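Local structure of sugar-binding transport ATP-binding protein (Pyrococcus horikoshii, 1V43) at residues M98-Y101 / E102-F106. The protein probably binds and hydrolyses ATP as the nucleotide-binding subunit of an ABC transporter that takes up sugars. Numbering follows the deposited sequence.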
# COMPACT_ATOMS: atom_id res chain seq x y z
N MET A 98 33.88 -2.66 -8.02
CA MET A 98 34.57 -3.09 -6.81
C MET A 98 33.88 -4.30 -6.19
O MET A 98 32.71 -4.58 -6.47
CB MET A 98 34.63 -1.95 -5.78
CG MET A 98 35.40 -0.73 -6.25
SD MET A 98 36.00 0.29 -4.87
CE MET A 98 37.78 -0.04 -4.93
N THR A 99 34.61 -5.03 -5.37
CA THR A 99 34.05 -6.20 -4.70
C THR A 99 33.29 -5.68 -3.48
O THR A 99 33.49 -4.54 -3.06
CB THR A 99 35.17 -7.15 -4.27
OG1 THR A 99 34.59 -8.33 -3.70
CG2 THR A 99 36.07 -6.50 -3.27
N VAL A 100 32.40 -6.49 -2.91
CA VAL A 100 31.67 -6.05 -1.73
C VAL A 100 32.68 -5.53 -0.72
O VAL A 100 32.51 -4.44 -0.17
CB VAL A 100 30.84 -7.20 -1.11
CG1 VAL A 100 30.26 -6.76 0.24
CG2 VAL A 100 29.71 -7.59 -2.04
N TYR A 101 33.75 -6.29 -0.51
CA TYR A 101 34.78 -5.87 0.43
C TYR A 101 35.35 -4.50 0.06
O TYR A 101 35.60 -3.65 0.92
CB TYR A 101 35.92 -6.89 0.45
CG TYR A 101 37.00 -6.61 1.48
CD1 TYR A 101 37.06 -7.32 2.69
CD2 TYR A 101 37.99 -5.64 1.24
CE1 TYR A 101 38.07 -7.07 3.62
CE2 TYR A 101 39.00 -5.38 2.18
CZ TYR A 101 39.04 -6.09 3.37
OH TYR A 101 40.02 -5.82 4.31
N GLU A 102 35.59 -4.30 -1.24
CA GLU A 102 36.14 -3.04 -1.73
C GLU A 102 35.10 -1.93 -1.66
O GLU A 102 35.43 -0.78 -1.33
CB GLU A 102 36.65 -3.21 -3.16
CG GLU A 102 38.01 -3.89 -3.24
CD GLU A 102 39.09 -3.10 -2.53
OE1 GLU A 102 39.37 -1.96 -2.96
OE2 GLU A 102 39.67 -3.61 -1.55
N ASN A 103 33.86 -2.26 -1.96
CA ASN A 103 32.78 -1.29 -1.90
C ASN A 103 32.73 -0.75 -0.47
O ASN A 103 32.84 0.46 -0.24
CB ASN A 103 31.46 -1.97 -2.26
CG ASN A 103 30.31 -0.98 -2.36
OD1 ASN A 103 30.00 -0.27 -1.40
ND2 ASN A 103 29.66 -0.94 -3.52
N ILE A 104 32.62 -1.65 0.51
CA ILE A 104 32.55 -1.24 1.91
C ILE A 104 33.85 -0.58 2.37
O ILE A 104 33.85 0.25 3.29
CB ILE A 104 32.25 -2.44 2.83
CG1 ILE A 104 30.93 -3.09 2.41
CG2 ILE A 104 32.18 -1.98 4.29
CD1 ILE A 104 30.57 -4.36 3.18
N ALA A 105 34.95 -0.95 1.74
CA ALA A 105 36.26 -0.41 2.10
C ALA A 105 36.51 0.99 1.54
O ALA A 105 37.18 1.80 2.19
CB ALA A 105 37.36 -1.35 1.63
N PHE A 106 35.98 1.26 0.35
CA PHE A 106 36.16 2.55 -0.32
C PHE A 106 36.17 3.76 0.63
O PHE A 106 37.14 4.51 0.66
CB PHE A 106 35.08 2.74 -1.40
CG PHE A 106 35.41 3.80 -2.41
CD1 PHE A 106 36.54 3.67 -3.23
CD2 PHE A 106 34.59 4.91 -2.57
CE1 PHE A 106 36.84 4.64 -4.19
CE2 PHE A 106 34.88 5.88 -3.53
CZ PHE A 106 36.01 5.74 -4.34
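Met-98 brings its sulfur obliquely to the Phe-106 ring, SD 4.7 Å from the ring centroid and 49° off its normal, a Met-aromatic contact. The Tyr-101 ring has the backbone N of Glu-102 at its edge and the Ala-105 methyl oblique to it. Its plane and the Glu-102 carboxylate are 21° apart, with OE2 of Glu-102 3.8 Å from CD2 of Tyr-101; its hydroxyl bonds to Asp-119 of helix 115-128, against which Ala-105 also packs.

Bent at chi2, the Glu-102 chain lies between its neighbours: CG sits 3.3 Å from CG2 of Thr-99, while OE1 meets the Met-98 methyl, CE. Shortened to an alanine, this residue loses the CG that packs on Thr-99 and the carboxylate between the Met-98 methyl and the Tyr-101 ring, and CE of Met-98 would probably have less to hold its rotation.

Helix 100-105 starts right after Thr-99, its N-cap residue. The Thr-99 carbonyl O takes the Asn-103 N-H at 2.6 Å, and Val-100 O accepts from Ile-104 N at 2.9 Å. The third rung, Ala-105 N to Tyr-101 O, is weak. The side chains of Val-100 and Ile-104 lie side by side, pointing the same way, CG1 to CD1 3.8 Å, and both touch helix 147-156.

The Thr-99 side chain does not cap the helix: OG1, anti to the backbone N (chi1 -176°), bonds instead to the carbonyls of Leu-135 and Arg-137. Two hydroxyls thus tie this short helix into what is probably the helical subdomain of the ABC ATPase; within it, backbone bonds carry the turn and the Glu-102 carboxylate meets carbon, a methyl and a ring.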